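Local atomic coordinates of effector protein MavE (Legionella pneumophila subsp. pneumophila, PDB entry 6PIR), a protein that acts as a secreted virulence effector indispensable for ER-mediated remodelling of the Legionella-containing vacuole, evasion of lysosomes and replication inside host cells. Residues I51-A54 against D55-S58; I73-V76 against S77-Y80; E81-S85 against E86-Q90; R95-L99 against D100-P104; T110-E113 against N114-K117. One frame throughout, in Å; residues are numbered along the deposited sequence.

Contact 1: residues I51-A54 against D55-S58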
loop_
_atom_site.group_PDB
_atom_site.type_symbol
_atom_site.label_atom_id
_atom_site.label_comp_id
_atom_site.label_asym_id
_atom_site.label_seq_id
_atom_site.Cartn_x
_atom_site.Cartn_y
_atom_site.Cartn_z
ATOM N N ILE A 51 0.809 10.914 4.641
ATOM C CA ILE A 51 2.091 11.049 3.960
ATOM C C ILE A 51 3.046 11.896 4.784
ATOM O O ILE A 51 2.709 13.006 5.206
ATOM C CB ILE A 51 1.877 11.662 2.564
ATOM C CG1 ILE A 51 1.085 10.696 1.690
ATOM C CG2 ILE A 51 3.211 11.985 1.903
ATOM C CD1 ILE A 51 0.760 11.233 0.265
ATOM N N THR A 52 4.252 11.378 5.014
ATOM C CA THR A 52 5.271 12.115 5.743
ATOM C C THR A 52 5.788 13.304 4.947
ATOM O O THR A 52 6.176 13.172 3.781
ATOM C CB THR A 52 6.427 11.191 6.086
ATOM O OG1 THR A 52 5.921 10.175 6.951
ATOM C CG2 THR A 52 7.540 11.955 6.775
ATOM N N ASN A 53 5.823 14.456 5.609
ATOM C CA ASN A 53 6.258 15.711 5.013
ATOM C C ASN A 53 5.484 15.972 3.732
ATOM O O ASN A 53 6.052 16.253 2.682
ATOM C CB ASN A 53 7.761 15.728 4.782
ATOM C CG ASN A 53 8.542 15.710 6.094
ATOM O OD1 ASN A 53 8.091 16.266 7.114
ATOM N ND2 ASN A 53 9.709 15.075 6.079
ATOM N N ALA A 54 4.164 15.873 3.853
ATOM C CA ALA A 54 3.283 15.951 2.696
ATOM C C ALA A 54 3.370 17.300 1.979
ATOM O O ALA A 54 3.097 17.373 0.778
ATOM C CB ALA A 54 1.854 15.673 3.153
ATOM N N ASP A 55 3.723 18.375 2.690
ATOM C CA ASP A 55 3.862 19.695 2.072
ATOM C C ASP A 55 5.063 19.796 1.153
ATOM O O ASP A 55 5.129 20.744 0.351
ATOM C CB ASP A 55 3.924 20.788 3.132
ATOM C CG ASP A 55 2.655 20.871 3.935
ATOM O OD1 ASP A 55 1.598 20.453 3.407
ATOM O OD2 ASP A 55 2.704 21.367 5.071
ATOM N N ASP A 56 5.976 18.834 1.218
ATOM C CA ASP A 56 7.103 18.713 0.304
ATOM C C ASP A 56 6.814 17.780 -0.864
ATOM O O ASP A 56 7.697 17.577 -1.700
ATOM C CB ASP A 56 8.346 18.196 1.032
ATOM C CG ASP A 56 8.877 19.172 2.032
ATOM O OD1 ASP A 56 8.923 20.375 1.720
ATOM O OD2 ASP A 56 9.265 18.736 3.136
ATOM N N TRP A 57 5.623 17.183 -0.927
ATOM C CA TRP A 57 5.230 16.309 -2.025
ATOM C C TRP A 57 4.395 17.092 -3.044
ATOM O O TRP A 57 3.487 17.834 -2.659
ATOM C CB TRP A 57 4.398 15.136 -1.492
ATOM C CG TRP A 57 5.166 14.006 -0.813
ATOM C CD1 TRP A 57 5.953 14.077 0.307
ATOM C CD2 TRP A 57 5.215 12.649 -1.256
ATOM N NE1 TRP A 57 6.454 12.823 0.619
ATOM C CE2 TRP A 57 6.015 11.929 -0.328
ATOM C CE3 TRP A 57 4.610 11.953 -2.313
ATOM C CZ2 TRP A 57 6.250 10.554 -0.454
ATOM C CZ3 TRP A 57 4.864 10.586 -2.441
ATOM C CH2 TRP A 57 5.675 9.908 -1.521
ATOM N N SER A 58 4.681 16.903 -4.330
ATOM C CA SER A 58 3.818 17.481 -5.355
ATOM C C SER A 58 2.459 16.783 -5.363
ATOM O O SER A 58 2.317 15.654 -4.905
ATOM C CB SER A 58 4.456 17.372 -6.729
ATOM O OG SER A 58 4.529 16.023 -7.161
#
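A single 3-10 turn in the loop between helix 26-36 and helix 59-77 brings Trp57 back over Ile51, a compact example of how a reversal of backbone can bury an aromatic ring. Two i to i+3 bonds define the turn. Asp56 N donates to Asn53 O at 3.0 Å, and Trp57 N donates to Ala54 O at 3.1 Å; both donors rise above the planes of the carbonyls they meet. Asn53 has positive phi (53°), a left-handed backbone conformation at the entry to the turn. With the backbone so folded, the indole lies across the start of the segment. Ile51 CG2 stands over one face of it, 3.5 Å from the centroid of the five-membered ring and only 9° off the ring normal, a close CH-pi contact. That methyl is the branch anti to the backbone N of Ile51, while CG1 lies beside the N and CD1 extends away from it. At the ring edge, Asn53 O lies 3.2 Å from Trp57 CD1, near the indole plane. Thr52 O comes to 3.2 Å from Trp57 NE1. Asp55 and Asp56 occupy the exposed outer side of the turn, whereas Ile51 and Trp57 are buried. Helix 59-77 closes over the inner side, with Lys62 touching both hydrophobic side chains and Phe65 touching Ile51. Arg115, at the start of helix 115-134, covers the opposite indole face in a cation-pi contact, and Thr52 OG1 is bonded to Pro104 O near the end of helix 85-106.

Contact 2: residues I73-V76 against S77-Y80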
loop_
_atom_site.group_PDB
_atom_site.type_symbol
_atom_site.label_atom_id
_atom_site.label_comp_id
_atom_site.label_asym_id
_atom_site.label_seq_id
_atom_site.Cartn_x
_atom_site.Cartn_y
_atom_site.Cartn_z
ATOM N N ILE A 73 -4.644 -2.219 -1.903
ATOM C CA ILE A 73 -5.605 -2.727 -0.916
ATOM C C ILE A 73 -6.750 -3.462 -1.610
ATOM O O ILE A 73 -7.162 -4.546 -1.183
ATOM C CB ILE A 73 -6.125 -1.580 -0.032
ATOM C CG1 ILE A 73 -5.005 -1.000 0.813
ATOM C CG2 ILE A 73 -7.296 -2.030 0.835
ATOM C CD1 ILE A 73 -5.358 0.303 1.450
ATOM N N ALA A 74 -7.296 -2.865 -2.679
ATOM C CA ALA A 74 -8.349 -3.504 -3.458
ATOM C C ALA A 74 -7.916 -4.877 -3.951
ATOM O O ALA A 74 -8.659 -5.860 -3.812
ATOM C CB ALA A 74 -8.711 -2.602 -4.650
ATOM N N LEU A 75 -6.710 -4.959 -4.542
ATOM C CA LEU A 75 -6.248 -6.203 -5.142
ATOM C C LEU A 75 -5.998 -7.280 -4.088
ATOM O O LEU A 75 -6.391 -8.445 -4.262
ATOM C CB LEU A 75 -4.977 -5.947 -5.949
ATOM C CG LEU A 75 -5.173 -5.134 -7.258
ATOM C CD1 LEU A 75 -3.837 -4.672 -7.777
ATOM C CD2 LEU A 75 -5.885 -5.978 -8.292
ATOM N N VAL A 76 -5.373 -6.910 -2.977
ATOM C CA VAL A 76 -5.192 -7.895 -1.915
ATOM C C VAL A 76 -6.533 -8.296 -1.322
ATOM O O VAL A 76 -6.809 -9.485 -1.140
ATOM C CB VAL A 76 -4.233 -7.357 -0.832
ATOM C CG1 VAL A 76 -4.198 -8.308 0.372
ATOM C CG2 VAL A 76 -2.821 -7.188 -1.418
ATOM N N SER A 77 -7.403 -7.325 -1.043
ATOM C CA SER A 77 -8.651 -7.626 -0.365
ATOM C C SER A 77 -9.550 -8.515 -1.207
ATOM O O SER A 77 -10.310 -9.310 -0.656
ATOM C CB SER A 77 -9.404 -6.343 -0.006
ATOM O OG SER A 77 -8.696 -5.516 0.892
ATOM N N GLU A 78 -9.504 -8.401 -2.542
ATOM C CA GLU A 78 -10.436 -9.226 -3.306
ATOM C C GLU A 78 -10.040 -10.702 -3.373
ATOM O O GLU A 78 -10.827 -11.498 -3.888
ATOM C CB GLU A 78 -10.635 -8.654 -4.713
ATOM C CG GLU A 78 -9.460 -8.775 -5.594
ATOM C CD GLU A 78 -9.674 -8.022 -6.888
ATOM O OE1 GLU A 78 -8.846 -8.207 -7.813
ATOM O OE2 GLU A 78 -10.625 -7.208 -6.939
ATOM N N LYS A 79 -8.861 -11.087 -2.869
ATOM C CA LYS A 79 -8.496 -12.501 -2.800
ATOM C C LYS A 79 -9.341 -13.289 -1.787
ATOM O O LYS A 79 -9.432 -14.513 -1.903
ATOM C CB LYS A 79 -7.004 -12.638 -2.469
ATOM C CG LYS A 79 -6.469 -14.064 -2.342
ATOM C CD LYS A 79 -4.990 -14.046 -2.074
ATOM C CE LYS A 79 -4.404 -15.442 -1.834
ATOM N NZ LYS A 79 -2.918 -15.346 -1.646
ATOM N N TYR A 80 -9.941 -12.619 -0.797
ATOM C CA TYR A 80 -10.711 -13.254 0.282
ATOM C C TYR A 80 -12.182 -13.263 -0.097
ATOM O O TYR A 80 -12.898 -12.290 0.126
ATOM C CB TYR A 80 -10.523 -12.508 1.594
ATOM C CG TYR A 80 -9.082 -12.360 1.973
ATOM C CD1 TYR A 80 -8.418 -13.361 2.664
ATOM C CD2 TYR A 80 -8.386 -11.222 1.633
ATOM C CE1 TYR A 80 -7.085 -13.228 3.010
ATOM C CE2 TYR A 80 -7.052 -11.075 1.968
ATOM C CZ TYR A 80 -6.410 -12.082 2.664
ATOM O OH TYR A 80 -5.084 -11.941 3.004
#
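Ser77 returns to Ile73 twice, once through its backbone and once through its hydroxyl. Ser77 N and Ser77 OG each donate to Ile73 O, both at 2.8 Å, from opposite faces of the carbonyl plane. A chi1 of -62° sets the hydroxyl beside its own backbone N, within reach of the preceding turn, and gives that one oxygen a two-pronged grip. Glu78 N keeps the i to i+4 pattern, donating to Ala74 O at 3.0 Å. Its carboxylate arm runs alongside Leu75, pointing the same way, with Glu78 OE1 3.7 Å from Leu75 CD2. At Lys79 the spacing shortens, for Lys79 N bonds to Val76 O at 3.1 Å, while the extended lysine chain heads off the protein. Tyr80 follows, its ring slanting past Val76 O, which lies 3.5 Å from CE2, and receiving Ser77 O at its edge. Beyond the segment this ring meets Phe6, and Val76 packs on Phe10 and Phe17, so helix 5-21 lies against this end. The change from i+4 to i+3 bonding, followed by a type I turn over Ser77-Tyr80, is characteristic of a helix C terminus running out into a loop, here that of helix 59-77.

Contact 3: residues E81-S85 against E86-Q90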
loop_
_atom_site.group_PDB
_atom_site.type_symbol
_atom_site.label_atom_id
_atom_site.label_comp_id
_atom_site.label_asym_id
_atom_site.label_seq_id
_atom_site.Cartn_x
_atom_site.Cartn_y
_atom_site.Cartn_z
ATOM N N GLU A 81 -12.634 -14.366 -0.677
ATOM C CA GLU A 81 -14.034 -14.505 -1.064
ATOM C C GLU A 81 -14.918 -14.881 0.129
ATOM O O GLU A 81 -14.515 -15.645 1.010
ATOM C CB GLU A 81 -14.139 -15.544 -2.180
ATOM C CG GLU A 81 -12.778 -15.794 -2.839
ATOM C CD GLU A 81 -12.789 -15.696 -4.362
ATOM O OE1 GLU A 81 -12.810 -16.764 -5.013
ATOM O OE2 GLU A 81 -12.757 -14.563 -4.908
ATOM N N ASN A 82 -16.122 -14.314 0.156
ATOM C CA ASN A 82 -17.115 -14.556 1.201
ATOM C C ASN A 82 -16.601 -14.490 2.639
ATOM O O ASN A 82 -16.670 -15.485 3.377
ATOM C CB ASN A 82 -17.801 -15.888 0.939
ATOM C CG ASN A 82 -18.511 -15.893 -0.380
ATOM O OD1 ASN A 82 -19.484 -15.163 -0.559
ATOM N ND2 ASN A 82 -18.021 -16.688 -1.326
ATOM N N PRO A 83 -16.085 -13.345 3.074
ATOM C CA PRO A 83 -15.443 -13.275 4.394
ATOM C C PRO A 83 -16.402 -13.304 5.584
ATOM O O PRO A 83 -17.467 -12.682 5.587
ATOM C CB PRO A 83 -14.680 -11.951 4.337
ATOM C CG PRO A 83 -15.491 -11.112 3.397
ATOM C CD PRO A 83 -16.053 -12.053 2.369
ATOM N N THR A 84 -15.960 -13.982 6.641
ATOM C CA THR A 84 -16.639 -13.929 7.920
ATOM C C THR A 84 -16.536 -12.518 8.493
ATOM O O THR A 84 -15.746 -11.695 8.024
ATOM C CB THR A 84 -15.982 -14.907 8.878
ATOM O OG1 THR A 84 -14.654 -14.437 9.143
ATOM C CG2 THR A 84 -15.866 -16.259 8.224
ATOM N N SER A 85 -17.317 -12.236 9.545
ATOM C CA SER A 85 -17.147 -10.947 10.212
ATOM C C SER A 85 -15.724 -10.814 10.716
ATOM O O SER A 85 -15.128 -9.733 10.660
ATOM C CB SER A 85 -18.115 -10.780 11.383
ATOM O OG SER A 85 -19.455 -10.638 10.964
ATOM N N GLU A 86 -15.149 -11.924 11.167
ATOM C CA GLU A 86 -13.788 -11.898 11.683
ATOM C C GLU A 86 -12.799 -11.534 10.586
ATOM O O GLU A 86 -11.933 -10.691 10.793
ATOM C CB GLU A 86 -13.460 -13.249 12.307
ATOM C CG GLU A 86 -14.268 -13.564 13.592
ATOM C CD GLU A 86 -15.800 -13.688 13.414
ATOM O OE1 GLU A 86 -16.297 -14.121 12.338
ATOM O OE2 GLU A 86 -16.516 -13.348 14.381
ATOM N N THR A 87 -12.967 -12.095 9.386
ATOM C CA THR A 87 -12.091 -11.728 8.275
ATOM C C THR A 87 -12.285 -10.278 7.849
ATOM O O THR A 87 -11.306 -9.584 7.580
ATOM C CB THR A 87 -12.321 -12.665 7.087
ATOM O OG1 THR A 87 -11.906 -13.987 7.451
ATOM C CG2 THR A 87 -11.532 -12.195 5.856
ATOM N N THR A 88 -13.530 -9.800 7.758
ATOM C CA THR A 88 -13.725 -8.389 7.419
ATOM C C THR A 88 -13.101 -7.466 8.476
ATOM O O THR A 88 -12.495 -6.446 8.136
ATOM C CB THR A 88 -15.214 -8.077 7.221
ATOM O OG1 THR A 88 -15.910 -8.179 8.464
ATOM C CG2 THR A 88 -15.827 -9.048 6.244
ATOM N N GLU A 89 -13.239 -7.804 9.756
ATOM C CA GLU A 89 -12.592 -7.017 10.805
ATOM C C GLU A 89 -11.067 -7.167 10.755
ATOM O O GLU A 89 -10.342 -6.215 11.062
ATOM C CB GLU A 89 -13.159 -7.399 12.178
ATOM C CG GLU A 89 -14.570 -6.831 12.425
ATOM C CD GLU A 89 -15.441 -7.730 13.293
ATOM O OE1 GLU A 89 -14.900 -8.664 13.916
ATOM O OE2 GLU A 89 -16.677 -7.519 13.326
ATOM N N GLN A 90 -10.572 -8.352 10.374
ATOM C CA GLN A 90 -9.143 -8.583 10.196
ATOM C C GLN A 90 -8.605 -7.755 9.038
ATOM O O GLN A 90 -7.553 -7.129 9.143
ATOM C CB GLN A 90 -8.924 -10.065 9.901
ATOM C CG GLN A 90 -7.794 -10.721 10.603
ATOM C CD GLN A 90 -8.060 -12.200 10.869
ATOM O OE1 GLN A 90 -9.099 -12.738 10.491
ATOM N NE2 GLN A 90 -7.115 -12.858 11.514
#
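Thr84 OG1 accepts from Thr87 N at 2.9 Å and 162°, the side-chain bond by which an N-cap residue occupies a backbone N-H of the first helical turn. Rotation of the hydroxyl to a chi1 of 66°, between backbone N and carbonyl carbon, turns OG1 inward to that donor. The carbonyl of the same residue starts the regular helix: Thr88 N reaches Thr84 O at 2.9 Å, nearly along the C=O axis. One residue on, Ser85 O carries two donors, Glu89 N at 2.8 Å and Thr88 OG1 also at 2.8 Å, both from the same face of its plane. The Thr88 hydroxyl thereby folds back on the helix, and its methyl is presented to the chain before the cap. There Pro83 supplies the apolar partner. Its CG lies 3.5 Å from Thr88 CG2, the two side chains crossing at about a right angle, and its CB lies equally close, 3.5 Å, to Thr87 CG2. Pro83 and Thr88 thus hold the N' and N4 positions that a hydrophobic staple joins around an N-cap. Glu86 bends at chi2 to bring OE1 to 3.6 Å from Thr84 CB. With two glutamates, Glu86 and Glu89, in the first turns of helix 85-106, negative charge gathers at its N-terminal end, where it would probably interact favourably with the helix dipole, on a surface largely open to solvent.

Contact 4: residues R95-L99 against D100-P104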
loop_
_atom_site.group_PDB
_atom_site.type_symbol
_atom_site.label_atom_id
_atom_site.label_comp_id
_atom_site.label_asym_id
_atom_site.label_seq_id
_atom_site.Cartn_x
_atom_site.Cartn_y
_atom_site.Cartn_z
ATOM N N ARG A 95 -5.668 -3.346 7.118
ATOM C CA ARG A 95 -5.694 -2.170 6.272
ATOM C C ARG A 95 -5.446 -0.923 7.109
ATOM O O ARG A 95 -4.705 -0.027 6.690
ATOM C CB ARG A 95 -7.037 -2.132 5.540
ATOM C CG ARG A 95 -7.295 -0.937 4.703
ATOM C CD ARG A 95 -8.706 -1.088 4.095
ATOM N NE ARG A 95 -9.749 -0.945 5.100
ATOM C CZ ARG A 95 -10.731 -1.824 5.319
ATOM N NH1 ARG A 95 -11.617 -1.586 6.271
ATOM N NH2 ARG A 95 -10.837 -2.935 4.595
ATOM N N ASN A 96 -5.990 -0.877 8.326
ATOM C CA ASN A 96 -5.717 0.249 9.206
ATOM C C ASN A 96 -4.241 0.273 9.586
ATOM O O ASN A 96 -3.674 1.344 9.755
ATOM C CB ASN A 96 -6.565 0.222 10.487
ATOM C CG ASN A 96 -8.063 0.542 10.272
ATOM O OD1 ASN A 96 -8.462 1.145 9.281
ATOM N ND2 ASN A 96 -8.872 0.209 11.284
ATOM N N ILE A 97 -3.615 -0.893 9.746
ATOM C CA ILE A 97 -2.180 -0.915 10.053
ATOM C C ILE A 97 -1.388 -0.424 8.856
ATOM O O ILE A 97 -0.516 0.437 8.986
ATOM C CB ILE A 97 -1.710 -2.310 10.505
ATOM C CG1 ILE A 97 -2.240 -2.629 11.919
ATOM C CG2 ILE A 97 -0.182 -2.375 10.524
ATOM C CD1 ILE A 97 -2.070 -4.074 12.308
ATOM N N LEU A 98 -1.744 -0.901 7.664
ATOM C CA LEU A 98 -1.118 -0.386 6.451
ATOM C C LEU A 98 -1.210 1.134 6.412
ATOM O O LEU A 98 -0.194 1.825 6.368
ATOM C CB LEU A 98 -1.769 -1.030 5.235
ATOM C CG LEU A 98 -1.255 -0.536 3.864
ATOM C CD1 LEU A 98 0.270 -0.805 3.727
ATOM C CD2 LEU A 98 -2.030 -1.222 2.770
ATOM N N LEU A 99 -2.419 1.675 6.562
ATOM C CA LEU A 99 -2.626 3.112 6.415
ATOM C C LEU A 99 -1.986 3.902 7.552
ATOM O O LEU A 99 -1.270 4.885 7.316
ATOM C CB LEU A 99 -4.135 3.367 6.331
ATOM C CG LEU A 99 -4.727 2.688 5.089
ATOM C CD1 LEU A 99 -6.270 2.670 5.079
ATOM C CD2 LEU A 99 -4.241 3.386 3.853
ATOM N N ASP A 100 -2.226 3.493 8.800
ATOM C CA ASP A 100 -1.862 4.308 9.939
ATOM C C ASP A 100 -0.404 4.094 10.323
ATOM O O ASP A 100 0.270 5.039 10.754
ATOM C CB ASP A 100 -2.773 3.975 11.131
ATOM C CG ASP A 100 -4.254 4.250 10.846
ATOM O OD1 ASP A 100 -4.578 4.818 9.788
ATOM O OD2 ASP A 100 -5.110 3.884 11.685
ATOM N N ASN A 101 0.086 2.858 10.238
ATOM C CA ASN A 101 1.465 2.592 10.612
ATOM C C ASN A 101 2.427 2.704 9.422
ATOM O O ASN A 101 3.505 3.292 9.559
ATOM C CB ASN A 101 1.582 1.210 11.265
ATOM C CG ASN A 101 0.996 1.167 12.687
ATOM O OD1 ASN A 101 1.729 1.165 13.711
ATOM N ND2 ASN A 101 -0.315 1.116 12.761
ATOM N N TYR A 102 2.085 2.139 8.256
ATOM C CA TYR A 102 3.093 1.963 7.223
ATOM C C TYR A 102 3.150 3.087 6.212
ATOM O O TYR A 102 4.229 3.348 5.690
ATOM C CB TYR A 102 2.880 0.637 6.491
ATOM C CG TYR A 102 3.489 -0.477 7.304
ATOM C CD1 TYR A 102 2.772 -1.043 8.345
ATOM C CD2 TYR A 102 4.807 -0.886 7.101
ATOM C CE1 TYR A 102 3.335 -2.027 9.144
ATOM C CE2 TYR A 102 5.387 -1.891 7.895
ATOM C CZ TYR A 102 4.638 -2.455 8.911
ATOM O OH TYR A 102 5.183 -3.450 9.719
ATOM N N VAL A 103 2.040 3.774 5.918
ATOM C CA VAL A 103 2.112 4.909 4.991
ATOM C C VAL A 103 3.097 5.957 5.473
ATOM O O VAL A 103 3.903 6.430 4.653
ATOM C CB VAL A 103 0.708 5.473 4.723
ATOM C CG1 VAL A 103 0.823 6.828 4.073
ATOM C CG2 VAL A 103 -0.079 4.531 3.833
ATOM N N PRO A 104 3.152 6.327 6.772
ATOM C CA PRO A 104 4.227 7.239 7.219
ATOM C C PRO A 104 5.623 6.682 7.004
ATOM O O PRO A 104 6.544 7.425 6.644
ATOM C CB PRO A 104 3.924 7.428 8.716
ATOM C CG PRO A 104 2.457 7.265 8.787
ATOM C CD PRO A 104 2.091 6.203 7.797
#
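The phenol ring of Tyr102 lies beside Ile97, with Ile97 O at its edge and in its plane. Ile97 and Tyr102 run side by side in the same direction, and the methyl Ile97 CG2 comes to 3.8 Å from Tyr102 CE1. Leu98 crosses the tyrosine at about a right angle, placing its CD1 4.1 Å from Tyr102 CB. The tyrosine side chain also touches Leu11 of helix 5-21 together with Ile126 and Leu130 of helix 115-134, so it sits where three helices converge. Behind this packing is a pi-type turn at 100-102, which illustrates how such a turn shifts bonding from i+4 to i+5. Ile97 O accepts from Asn101 N at 2.8 Å and also from Tyr102 N at 3.2 Å, the latter in the carbonyl plane. Leu98 O is likewise shared, taking Tyr102 N from above its plane and Val103 N nearly head-on, each at 3.0 Å. The short axes of 95-99 and 100-104 diverge by 30°, consistent with this irregularity. Next along the chain, Pro104 has no N-H to offer, and Leu99 O instead faces Pro104 CD at 3.6 Å; the helix kinks here. On the buried side Leu99 and Val103 sit one turn apart, their methyls CD2 and CG2 4.3 Å from each other. Asp100 is turned outward, where its OD1 forms a salt bridge with Arg50. Arg95, a turn earlier, reaches Tyr45, the tyrosine of the NPxY motif.

Contact 5: residues T110-E113 against N114-K117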
loop_
_atom_site.group_PDB
_atom_site.type_symbol
_atom_site.label_atom_id
_atom_site.label_comp_id
_atom_site.label_asym_id
_atom_site.label_seq_id
_atom_site.Cartn_x
_atom_site.Cartn_y
_atom_site.Cartn_z
ATOM N N THR A 110 12.116 10.180 1.382
ATOM C CA THR A 110 12.111 9.995 -0.062
ATOM C C THR A 110 12.968 11.048 -0.746
ATOM O O THR A 110 13.140 12.180 -0.271
ATOM C CB THR A 110 10.695 10.022 -0.646
ATOM O OG1 THR A 110 10.077 11.306 -0.414
ATOM C CG2 THR A 110 9.864 8.863 -0.056
ATOM N N ASP A 111 13.538 10.653 -1.864
ATOM C CA ASP A 111 14.392 11.546 -2.613
ATOM C C ASP A 111 13.539 12.427 -3.523
ATOM O O ASP A 111 12.779 11.895 -4.341
ATOM C CB ASP A 111 15.408 10.714 -3.363
ATOM C CG ASP A 111 16.367 11.538 -4.211
ATOM O OD1 ASP A 111 16.228 12.763 -4.355
ATOM O OD2 ASP A 111 17.350 10.932 -4.662
ATOM N N PRO A 112 13.610 13.756 -3.389
ATOM C CA PRO A 112 12.748 14.651 -4.185
ATOM C C PRO A 112 12.900 14.473 -5.674
ATOM O O PRO A 112 11.961 14.744 -6.436
ATOM C CB PRO A 112 13.215 16.052 -3.745
ATOM C CG PRO A 112 13.830 15.844 -2.449
ATOM C CD PRO A 112 14.464 14.506 -2.461
ATOM N N GLU A 113 14.054 13.995 -6.125
ATOM C CA GLU A 113 14.252 13.760 -7.546
ATOM C C GLU A 113 13.259 12.748 -8.097
ATOM O O GLU A 113 12.882 12.818 -9.274
ATOM C CB GLU A 113 15.668 13.236 -7.763
ATOM C CG GLU A 113 16.006 12.979 -9.187
ATOM C CD GLU A 113 16.187 14.272 -9.937
ATOM O OE1 GLU A 113 15.716 14.376 -11.092
ATOM O OE2 GLU A 113 16.818 15.191 -9.367
ATOM N N ASN A 114 12.849 11.797 -7.278
ATOM C CA ASN A 114 11.940 10.743 -7.704
ATOM C C ASN A 114 11.391 10.050 -6.472
ATOM O O ASN A 114 11.860 8.971 -6.097
ATOM C CB ASN A 114 12.643 9.765 -8.637
ATOM C CG ASN A 114 11.682 8.809 -9.309
ATOM O OD1 ASN A 114 10.568 8.569 -8.828
ATOM N ND2 ASN A 114 12.131 8.220 -10.404
ATOM N N ARG A 115 10.403 10.676 -5.838
ATOM C CA ARG A 115 9.906 10.185 -4.557
ATOM C C ARG A 115 9.290 8.802 -4.666
ATOM O O ARG A 115 9.361 8.012 -3.716
ATOM C CB ARG A 115 8.880 11.154 -3.996
ATOM C CG ARG A 115 9.424 12.516 -3.662
ATOM C CD ARG A 115 8.498 13.205 -2.675
ATOM N NE ARG A 115 8.841 14.606 -2.453
ATOM C CZ ARG A 115 9.804 15.033 -1.643
ATOM N NH1 ARG A 115 10.555 14.157 -0.993
ATOM N NH2 ARG A 115 10.028 16.339 -1.489
ATOM N N LEU A 116 8.638 8.503 -5.791
ATOM C CA LEU A 116 7.993 7.206 -5.915
ATOM C C LEU A 116 9.014 6.100 -6.098
ATOM O O LEU A 116 8.775 4.969 -5.649
ATOM C CB LEU A 116 6.990 7.245 -7.065
ATOM C CG LEU A 116 5.614 7.867 -6.704
ATOM C CD1 LEU A 116 4.914 7.229 -5.489
ATOM C CD2 LEU A 116 5.681 9.356 -6.479
ATOM N N LYS A 117 10.167 6.409 -6.705
ATOM C CA LYS A 117 11.244 5.426 -6.723
ATOM C C LYS A 117 11.683 5.126 -5.291
ATOM O O LYS A 117 11.928 3.959 -4.922
ATOM C CB LYS A 117 12.401 5.942 -7.597
ATOM C CG LYS A 117 13.588 4.964 -7.743
ATOM C CD LYS A 117 14.740 5.529 -8.617
ATOM C CE LYS A 117 14.350 5.791 -10.080
ATOM N NZ LYS A 117 15.575 6.151 -10.918
HETATM O O HOH W 1 9.212 12.952 -7.392
#
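Arg115 and Thr110 form the close-fitting side of this turn. Arg115 NH1 donates to Thr110 OG1 at 2.9 Å and 153°, with the hydroxyl oxygen almost in the guanidinium plane, so the bond meets the flat group at its edge. One face is taken by Pro112, whose CA stands 3.8 Å above the plane, over its centre. The arginine chain, extended from CG to NE, passes Thr110 at about a right angle, its CD 3.3 Å from Thr110 OG1. NH2 is spoken for by Asp56 O in the loop before helix 59-77, so bonds on both terminal nitrogens, with Pro112 over one face, would limit rotation of the group. The backbone beneath is a type I turn from Asp111 to Asn114, with Asn114 N bonded to Asp111 O at 2.9 Å. It overlaps an Asx turn, in which Asp111 OD1 accepts from Glu113 N at 3.1 Å. Asn114 then caps helix 115-134: chi1 of -169° carries its amide forward, and OD1 takes Lys117 N at 3.1 Å. Away from the guanidinium the fit is looser and wetter. Arg115 N donates to a water at 3.0 Å, and the same water makes at most a weak bond to Pro112 O. Glu113 and Lys117 are exposed, while Asp111 N, back toward the helix, is bonded to Ser118 OG.

The five contacts, all in the helical part of MavE that precedes its C-terminal transmembrane helix, follow in series; none nests within or crosses another. Contact 1 folds the loop leading into helix 59-77, contact 2 closes the far end of that helix, and contact 3 starts helix 85-106. Contact 4 bends that helix toward its C-terminal end, and contact 5 turns the loop into helix 115-134. Contacts 1 and 5, about 11 Å apart between centres, touch and join two interhelical loops at one end of the bundle, while contacts 2 and 3 lie across the chain's centre from them. Contact 4 bridges the two ends, touching contact 1 near Pro104 and contact 2 where Leu98 meets Ile73.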